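Local coordinates for spherulin-3A (Physarum polycephalum, PDB 1HDF), which serves as a structural protein of the beta/gamma-crystallin family and binds two calcium ions in its crystallin-type domain, at residues D36-S41 / K62-N67; V50-G53 / K57-I60; K4-N9 / F16-V21. One frame throughout, in Å; residues are numbered along the deposited sequence.

Contact 1. Residues D36-S41 / K62-N67. With CA (calcium ion), chain D.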
loop_
_atom_site.group_PDB
_atom_site.type_symbol
_atom_site.label_atom_id
_atom_site.label_comp_id
_atom_site.label_asym_id
_atom_site.label_seq_id
_atom_site.Cartn_x
_atom_site.Cartn_y
_atom_site.Cartn_z
ATOM N N ASP A 36 -9.599 11.155 -2.936
ATOM C CA ASP A 36 -10.113 12.399 -3.511
ATOM C C ASP A 36 -10.232 12.293 -5.028
ATOM O O ASP A 36 -9.244 12.396 -5.752
ATOM C CB ASP A 36 -9.217 13.587 -3.155
ATOM C CG ASP A 36 -9.917 14.923 -3.363
ATOM O OD1 ASP A 36 -10.935 14.970 -4.093
ATOM O OD2 ASP A 36 -9.448 15.935 -2.804
ATOM N N PHE A 37 -11.457 12.080 -5.494
ATOM C CA PHE A 37 -11.748 11.959 -6.917
ATOM C C PHE A 37 -11.326 13.215 -7.679
ATOM O O PHE A 37 -11.321 13.238 -8.911
ATOM C CB PHE A 37 -13.242 11.696 -7.110
ATOM C CG PHE A 37 -13.626 10.253 -6.968
ATOM C CD1 PHE A 37 -12.913 9.405 -6.129
ATOM C CD2 PHE A 37 -14.700 9.739 -7.681
ATOM C CE1 PHE A 37 -13.263 8.058 -6.007
ATOM C CE2 PHE A 37 -15.059 8.397 -7.565
ATOM C CZ PHE A 37 -14.335 7.555 -6.726
ATOM N N ARG A 38 -10.974 14.253 -6.929
ATOM C CA ARG A 38 -10.528 15.513 -7.508
ATOM C C ARG A 38 -9.146 15.359 -8.132
ATOM O O ARG A 38 -8.727 16.185 -8.941
ATOM C CB ARG A 38 -10.451 16.589 -6.427
ATOM C CG ARG A 38 -11.536 17.632 -6.476
ATOM C CD ARG A 38 -12.794 17.178 -5.816
ATOM N NE ARG A 38 -13.200 18.094 -4.755
ATOM C CZ ARG A 38 -12.556 18.241 -3.603
ATOM N NH1 ARG A 38 -11.469 17.531 -3.355
ATOM N NH2 ARG A 38 -13.002 19.103 -2.698
ATOM N N SER A 39 -8.435 14.310 -7.736
ATOM C CA SER A 39 -7.095 14.063 -8.246
ATOM C C SER A 39 -7.137 13.574 -9.684
ATOM O O SER A 39 -6.104 13.515 -10.350
ATOM C CB SER A 39 -6.375 13.033 -7.368
ATOM O OG SER A 39 -7.109 11.822 -7.297
ATOM N N VAL A 40 -8.333 13.218 -10.151
ATOM C CA VAL A 40 -8.527 12.744 -11.527
ATOM C C VAL A 40 -9.465 13.728 -12.231
ATOM O O VAL A 40 -10.623 13.873 -11.854
ATOM C CB VAL A 40 -9.155 11.328 -11.551
ATOM C CG1 VAL A 40 -9.329 10.855 -12.992
ATOM C CG2 VAL A 40 -8.279 10.353 -10.771
ATOM N N SER A 41 -8.951 14.412 -13.248
ATOM C CA SER A 41 -9.736 15.399 -13.985
ATOM C C SER A 41 -11.102 14.891 -14.446
ATOM O O SER A 41 -11.204 13.868 -15.135
ATOM C CB SER A 41 -8.944 15.900 -15.199
ATOM O OG SER A 41 -9.576 17.033 -15.786
ATOM N N LYS A 62 -19.713 10.218 -0.372
ATOM C CA LYS A 62 -20.204 11.444 -0.974
ATOM C C LYS A 62 -19.141 12.522 -0.987
ATOM O O LYS A 62 -19.090 13.329 -1.909
ATOM C CB LYS A 62 -21.433 11.955 -0.231
ATOM C CG LYS A 62 -22.050 13.180 -0.882
ATOM C CD LYS A 62 -23.507 13.323 -0.495
ATOM C CE LYS A 62 -24.216 14.297 -1.415
ATOM N NZ LYS A 62 -25.649 14.450 -1.050
ATOM N N ASP A 63 -18.295 12.538 0.038
ATOM C CA ASP A 63 -17.237 13.531 0.130
ATOM C C ASP A 63 -15.862 12.899 -0.033
ATOM O O ASP A 63 -15.725 11.681 -0.100
ATOM C CB ASP A 63 -17.302 14.260 1.477
ATOM C CG ASP A 63 -18.635 14.950 1.703
ATOM O OD1 ASP A 63 -19.249 15.387 0.710
ATOM O OD2 ASP A 63 -19.063 15.072 2.870
ATOM N N ASP A 64 -14.846 13.747 -0.103
ATOM C CA ASP A 64 -13.473 13.288 -0.237
ATOM C C ASP A 64 -13.005 12.762 1.118
ATOM O O ASP A 64 -13.653 12.991 2.143
ATOM C CB ASP A 64 -12.577 14.454 -0.636
ATOM C CG ASP A 64 -12.526 15.525 0.435
ATOM O OD1 ASP A 64 -13.578 16.135 0.700
ATOM O OD2 ASP A 64 -11.444 15.751 1.023
ATOM N N ARG A 65 -11.873 12.065 1.110
ATOM C CA ARG A 65 -11.285 11.523 2.331
ATOM C C ARG A 65 -12.217 10.633 3.145
ATOM O O ARG A 65 -12.138 10.576 4.372
ATOM C CB ARG A 65 -10.747 12.673 3.182
ATOM C CG ARG A 65 -9.609 13.396 2.485
ATOM C CD ARG A 65 -9.143 14.629 3.228
ATOM N NE ARG A 65 -7.944 15.191 2.611
ATOM C CZ ARG A 65 -7.887 15.656 1.365
ATOM N NH1 ARG A 65 -8.966 15.633 0.592
ATOM N NH2 ARG A 65 -6.743 16.133 0.884
ATOM N N PHE A 66 -13.111 9.949 2.441
ATOM C CA PHE A 66 -14.037 9.008 3.066
ATOM C C PHE A 66 -15.006 9.589 4.095
ATOM O O PHE A 66 -15.311 8.943 5.092
ATOM C CB PHE A 66 -13.222 7.870 3.689
ATOM C CG PHE A 66 -11.996 7.512 2.890
ATOM C CD1 PHE A 66 -12.107 7.060 1.580
ATOM C CD2 PHE A 66 -10.727 7.669 3.433
ATOM C CE1 PHE A 66 -10.968 6.772 0.819
ATOM C CE2 PHE A 66 -9.588 7.385 2.684
ATOM C CZ PHE A 66 -9.710 6.935 1.374
ATOM N N ASN A 67 -15.490 10.801 3.844
ATOM C CA ASN A 67 -16.446 11.454 4.738
ATOM C C ASN A 67 -17.811 11.530 4.063
ATOM O O ASN A 67 -17.924 11.299 2.861
ATOM C CB ASN A 67 -15.987 12.874 5.086
ATOM C CG ASN A 67 -14.651 12.894 5.799
ATOM O OD1 ASN A 67 -14.471 12.224 6.813
ATOM N ND2 ASN A 67 -13.705 13.668 5.272
HETATM CA CA CA D . -19.248 14.934 -3.637
HETATM O O HOH W 1 -18.742 16.615 -1.539
HETATM O O HOH W 2 -18.164 17.320 -3.908
HETATM O O HOH W 3 -21.787 16.012 -3.292
#

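Contact 2. Residues V50-G53 / K57-I60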
loop_
_atom_site.group_PDB
_atom_site.type_symbol
_atom_site.label_atom_id
_atom_site.label_comp_id
_atom_site.label_asym_id
_atom_site.label_seq_id
_atom_site.Cartn_x
_atom_site.Cartn_y
_atom_site.Cartn_z
ATOM N N VAL A 50 -21.971 1.779 -11.663
ATOM C CA VAL A 50 -20.775 1.092 -11.177
ATOM C C VAL A 50 -20.779 -0.430 -11.358
ATOM O O VAL A 50 -21.830 -1.060 -11.400
ATOM C CB VAL A 50 -20.569 1.379 -9.662
ATOM C CG1 VAL A 50 -19.255 0.767 -9.175
ATOM C CG2 VAL A 50 -20.601 2.872 -9.407
ATOM N N LYS A 51 -19.583 -1.005 -11.451
ATOM C CA LYS A 51 -19.400 -2.442 -11.572
ATOM C C LYS A 51 -18.261 -2.839 -10.638
ATOM O O LYS A 51 -17.176 -2.256 -10.690
ATOM C CB LYS A 51 -19.037 -2.832 -13.003
ATOM C CG LYS A 51 -20.184 -2.807 -13.989
ATOM C CD LYS A 51 -19.703 -3.277 -15.347
ATOM C CE LYS A 51 -20.865 -3.564 -16.298
ATOM N NZ LYS A 51 -20.373 -4.011 -17.642
ATOM N N VAL A 52 -18.501 -3.828 -9.784
ATOM C CA VAL A 52 -17.477 -4.288 -8.850
ATOM C C VAL A 52 -17.086 -5.727 -9.184
ATOM O O VAL A 52 -17.949 -6.601 -9.360
ATOM C CB VAL A 52 -17.966 -4.210 -7.378
ATOM C CG1 VAL A 52 -16.790 -4.433 -6.429
ATOM C CG2 VAL A 52 -18.607 -2.852 -7.103
ATOM N N GLY A 53 -15.779 -5.967 -9.267
ATOM C CA GLY A 53 -15.291 -7.289 -9.611
ATOM C C GLY A 53 -15.468 -8.350 -8.545
ATOM O O GLY A 53 -15.900 -8.053 -7.430
ATOM N N LYS A 57 -14.828 -5.629 -2.561
ATOM C CA LYS A 57 -15.837 -4.800 -1.922
ATOM C C LYS A 57 -15.487 -3.379 -2.324
ATOM O O LYS A 57 -14.312 -3.049 -2.496
ATOM C CB LYS A 57 -15.778 -4.918 -0.401
ATOM C CG LYS A 57 -17.068 -5.392 0.246
ATOM C CD LYS A 57 -17.317 -6.863 -0.037
ATOM C CE LYS A 57 -18.335 -7.442 0.926
ATOM N NZ LYS A 57 -18.428 -8.920 0.779
ATOM N N ALA A 58 -16.501 -2.542 -2.487
ATOM C CA ALA A 58 -16.266 -1.158 -2.845
ATOM C C ALA A 58 -17.081 -0.260 -1.928
ATOM O O ALA A 58 -18.258 -0.514 -1.676
ATOM C CB ALA A 58 -16.651 -0.922 -4.287
ATOM N N PHE A 59 -16.441 0.782 -1.414
ATOM C CA PHE A 59 -17.111 1.733 -0.543
ATOM C C PHE A 59 -17.021 3.120 -1.183
ATOM O O PHE A 59 -15.937 3.693 -1.316
ATOM C CB PHE A 59 -16.460 1.727 0.844
ATOM C CG PHE A 59 -16.523 0.387 1.539
ATOM C CD1 PHE A 59 -15.621 -0.623 1.221
ATOM C CD2 PHE A 59 -17.503 0.129 2.490
ATOM C CE1 PHE A 59 -15.694 -1.878 1.843
ATOM C CE2 PHE A 59 -17.585 -1.119 3.115
ATOM C CZ PHE A 59 -16.676 -2.123 2.786
ATOM N N ILE A 60 -18.166 3.645 -1.596
ATOM C CA ILE A 60 -18.223 4.953 -2.237
ATOM C C ILE A 60 -18.719 6.015 -1.253
ATOM O O ILE A 60 -19.717 5.816 -0.567
ATOM C CB ILE A 60 -19.143 4.895 -3.471
ATOM C CG1 ILE A 60 -20.511 4.332 -3.069
ATOM C CG2 ILE A 60 -18.509 4.027 -4.548
ATOM C CD1 ILE A 60 -21.513 4.294 -4.204
#

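Contact 3. Residues K4-N9 / F16-V21. With CA (calcium ion), chain C.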
loop_
_atom_site.group_PDB
_atom_site.type_symbol
_atom_site.label_atom_id
_atom_site.label_comp_id
_atom_site.label_asym_id
_atom_site.label_seq_id
_atom_site.Cartn_x
_atom_site.Cartn_y
_atom_site.Cartn_z
ATOM N N LYS A 4 -8.358 5.756 -17.248
ATOM C CA LYS A 4 -9.460 6.130 -18.114
ATOM C C LYS A 4 -9.832 5.048 -19.136
ATOM O O LYS A 4 -8.971 4.321 -19.633
ATOM C CB LYS A 4 -9.107 7.450 -18.836
ATOM N N GLY A 5 -11.129 4.944 -19.421
ATOM C CA GLY A 5 -11.631 3.999 -20.411
ATOM C C GLY A 5 -11.605 2.523 -20.077
ATOM O O GLY A 5 -10.541 1.919 -20.007
ATOM N N VAL A 6 -12.782 1.935 -19.892
ATOM C CA VAL A 6 -12.879 0.511 -19.575
ATOM C C VAL A 6 -13.740 -0.239 -20.593
ATOM O O VAL A 6 -14.442 0.367 -21.411
ATOM C CB VAL A 6 -13.493 0.282 -18.167
ATOM C CG1 VAL A 6 -12.761 1.130 -17.138
ATOM C CG2 VAL A 6 -14.985 0.616 -18.175
ATOM N N SER A 7 -13.675 -1.564 -20.540
ATOM C CA SER A 7 -14.471 -2.405 -21.422
ATOM C C SER A 7 -14.677 -3.744 -20.718
ATOM O O SER A 7 -13.848 -4.160 -19.907
ATOM C CB SER A 7 -13.770 -2.602 -22.770
ATOM O OG SER A 7 -12.536 -3.281 -22.618
ATOM N N GLY A 8 -15.792 -4.401 -21.013
ATOM C CA GLY A 8 -16.082 -5.676 -20.380
ATOM C C GLY A 8 -16.483 -5.519 -18.922
ATOM O O GLY A 8 -17.118 -4.537 -18.535
ATOM N N ASN A 9 -16.108 -6.496 -18.108
ATOM C CA ASN A 9 -16.427 -6.461 -16.689
ATOM C C ASN A 9 -15.160 -6.487 -15.851
ATOM O O ASN A 9 -14.158 -7.078 -16.243
ATOM C CB ASN A 9 -17.345 -7.628 -16.324
ATOM C CG ASN A 9 -18.714 -7.493 -16.951
ATOM O OD1 ASN A 9 -19.322 -6.423 -16.910
ATOM N ND2 ASN A 9 -19.210 -8.578 -17.534
ATOM N N PHE A 16 -15.206 -0.466 -12.026
ATOM C CA PHE A 16 -15.412 0.376 -13.193
ATOM C C PHE A 16 -16.430 1.442 -12.851
ATOM O O PHE A 16 -17.537 1.127 -12.424
ATOM C CB PHE A 16 -15.934 -0.444 -14.379
ATOM C CG PHE A 16 -14.931 -1.398 -14.965
ATOM C CD1 PHE A 16 -13.574 -1.314 -14.634
ATOM C CD2 PHE A 16 -15.340 -2.373 -15.880
ATOM C CE1 PHE A 16 -12.638 -2.195 -15.211
ATOM C CE2 PHE A 16 -14.419 -3.254 -16.459
ATOM C CZ PHE A 16 -13.063 -3.165 -16.125
ATOM N N LEU A 17 -16.043 2.700 -13.037
ATOM C CA LEU A 17 -16.911 3.836 -12.764
ATOM C C LEU A 17 -17.314 4.454 -14.105
ATOM O O LEU A 17 -16.458 4.746 -14.935
ATOM C CB LEU A 17 -16.171 4.866 -11.902
ATOM C CG LEU A 17 -15.655 4.358 -10.546
ATOM C CD1 LEU A 17 -14.925 5.478 -9.805
ATOM C CD2 LEU A 17 -16.832 3.825 -9.708
ATOM N N TYR A 18 -18.612 4.639 -14.314
ATOM C CA TYR A 18 -19.106 5.211 -15.561
ATOM C C TYR A 18 -19.799 6.542 -15.320
ATOM O O TYR A 18 -20.543 6.698 -14.352
ATOM C CB TYR A 18 -20.081 4.246 -16.236
ATOM C CG TYR A 18 -19.530 2.857 -16.446
ATOM C CD1 TYR A 18 -19.453 1.950 -15.391
ATOM C CD2 TYR A 18 -19.084 2.449 -17.704
ATOM C CE1 TYR A 18 -18.943 0.665 -15.583
ATOM C CE2 TYR A 18 -18.574 1.176 -17.908
ATOM C CZ TYR A 18 -18.503 0.288 -16.845
ATOM O OH TYR A 18 -17.965 -0.964 -17.041
ATOM N N LYS A 19 -19.569 7.496 -16.218
ATOM C CA LYS A 19 -20.160 8.825 -16.084
ATOM C C LYS A 19 -21.681 8.847 -16.265
ATOM O O LYS A 19 -22.373 9.648 -15.633
ATOM C CB LYS A 19 -19.500 9.794 -17.071
ATOM C CG LYS A 19 -19.889 11.240 -16.861
ATOM C CD LYS A 19 -19.047 12.165 -17.720
ATOM C CE LYS A 19 -19.405 13.621 -17.473
ATOM N NZ LYS A 19 -18.533 14.535 -18.274
ATOM N N HIS A 20 -22.204 7.984 -17.126
ATOM C CA HIS A 20 -23.650 7.947 -17.326
ATOM C C HIS A 20 -24.226 6.651 -16.794
ATOM O O HIS A 20 -23.490 5.702 -16.511
ATOM C CB HIS A 20 -23.995 8.105 -18.808
ATOM C CG HIS A 20 -23.589 9.427 -19.376
ATOM N ND1 HIS A 20 -23.591 9.689 -20.729
ATOM C CD2 HIS A 20 -23.138 10.554 -18.776
ATOM C CE1 HIS A 20 -23.155 10.920 -20.938
ATOM N NE2 HIS A 20 -22.874 11.466 -19.768
ATOM N N VAL A 21 -25.544 6.611 -16.647
ATOM C CA VAL A 21 -26.193 5.409 -16.153
ATOM C C VAL A 21 -26.045 4.304 -17.193
ATOM O O VAL A 21 -25.596 4.548 -18.314
ATOM C CB VAL A 21 -27.683 5.659 -15.872
ATOM C CG1 VAL A 21 -27.834 6.619 -14.713
ATOM C CG2 VAL A 21 -28.347 6.220 -17.111
HETATM CA CA CA C . -23.165 11.278 -14.221
HETATM O O HOH W 4 -17.837 -1.678 -19.401
HETATM O O HOH W 5 -22.334 13.449 -15.104
HETATM O O HOH W 6 -25.511 12.036 -15.149
#

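Contact 1. Residues D36-S41 / K62-N67
The backbones of 36-41 and 62-67 come together at one point, where the CA atoms of Asp36 and Asp64 lie 4.8 Å apart; from there 36-41 winds into a short 3-10 turn, closed by the bond from Ser39 N to Asp36 O, while Arg65 and Phe66 both take left-handed backbone angles. The two aspartates run side by side in the same direction, with carboxylate planes 37° apart and Asp36 CG 3.8 Å from Asp64 CB. Their like charges are bridged by Arg65, whose NH1 forms a salt bridge with Asp64 OD2 at 2.5 Å and a weaker one with Asp36 OD2 at 3.4 Å. Asp36 CG stands opposite the backbone N (chi1 -163°), which carries the carboxylate out to this arginine, and the guanidinium meets it edge-on, the two planes turned 76° apart. Asp36 OD2 also forms a salt bridge with Arg38 NH1 at 2.6 Å, completing a surface network of two acids and two bases. Both segments are loops of the beta/gamma-crystallin domain, and the second opens with a calcium ligand: Lys62 O binds the ion at 2.4 Å beside Asp45 OD1, Ala90 O, Ser92 OG and three waters. One of these, water 1, donates to Asp63 OD1 at 2.6 Å, which makes Asp63 a second-shell residue. Ser39 OG adds a bond to Asp36 O at 2.7 Å, nearly in line with the carbonyl, so this oxygen is gripped twice. Beyond the network, Arg65 NE bonds Glu100 O of the second subunit, and Lys57 of that subunit reaches Asn67 OD1.

Contact 2. Residues V50-G53 / K57-I60
Val52 and Ala58 face each other with their CA atoms 6.9 Å apart, and no hydrogen bond joins the segments 50-53 and 57-60, because their strands belong to different sheets. Both side chains point toward the opposite strand. Val52 presents the two branches of its fork to a single methyl: CG2 lies 3.9 Å and CG1 4.1 Å from Ala58 CB. With CG1 opposite the backbone N (chi1 -169°) and CG2 opposite the carbonyl carbon, CB carries its hydrogen on the remaining side and both methyls are turned toward Ala58. CG1 also comes within 4.4 Å of Lys57 C, so the branch rests near the backbone of the facing strand. This is a layer of the hydrophobic core between the two antiparallel sheets of the beta/gamma-crystallin sandwich, at the end near the short link that takes the chain from 49-52 across to 56-61. Leu73 and Val15 extend the apolar layer, the first against Val52 and the second against Ala58. Lys57 turns away from Val52 on the outer face of its sheet, where NZ makes a salt bridge with Glu75 OE1 and a hydrogen bond with Asn67 OD1 of the second subunit.

Contact 3. Residues K4-N9 / F16-V21
Val6 sits squarely over the ring of Phe16, and this is the tight part of the contact. Its CB stands 3.7 Å from the ring centroid and only 4° off the normal, a CH-pi contact over the face, while CG1 reaches Phe16 CD1 at 3.6 Å. With CG1 opposite the carbonyl carbon (chi1 -51°), the second methyl, CG2, falls between the backbone N and the carbonyl carbon; this turns it to the neighbouring aromatic, where it meets Tyr18 CE2 at 3.6 Å. One valine thus fills the angle between two rings that emerge from the same side of strand 15-18. The backbone of 4-9 then bends round the far end of the Phe16 ring: Gly8 O lies at its edge, near the ring plane, and Asn9 C approaches CE2 to 3.4 Å. Exchanging Phe16 for an alanine would probably leave Val6 without its flat seat and open a gap beneath the turn at Ser7 to Asn9.

The other side is loose and wet. Gly8 O and Tyr18 OH do not bond directly but share water 4, which donates to Gly8 O at 3.1 Å and lies 2.5 Å from Tyr18 OH. Ser7 points away from the strand, and Asn9 OD1 takes its hydrogen bond from Lys51 NZ.

Past Tyr18 the chain turns a corner at Lys19, whose carbonyl binds calcium with Val46 O, Ser48 OG and Asp89 OD1. The contact therefore lays the N-terminal arm over the outer face of the first Greek key of a beta/gamma-crystallin domain, on the strand that leads to one of its paired calcium sites.

From the N terminus, contact 3 closes first, folding the arm 4-9 back on strand 15-18. Contact 1 opens later, at 36-41, and closes at 62-67; contact 2 is nested inside that loop, joining 50-53 to 57-60 just before 62-67 begins. Contact 3 stands in series with both, and none cross. Strands 15-18 and 49-52 are neighbours in one sheet, so Lys51 O meets Phe16 N and ties contact 3 to contact 2, which spans to the other sheet. Leu17 packs on Phe37, linking contact 3 to contact 1. Contacts 1 and 2 both reach the second subunit, and contacts 1 and 3 each include a ligand of a different calcium ion.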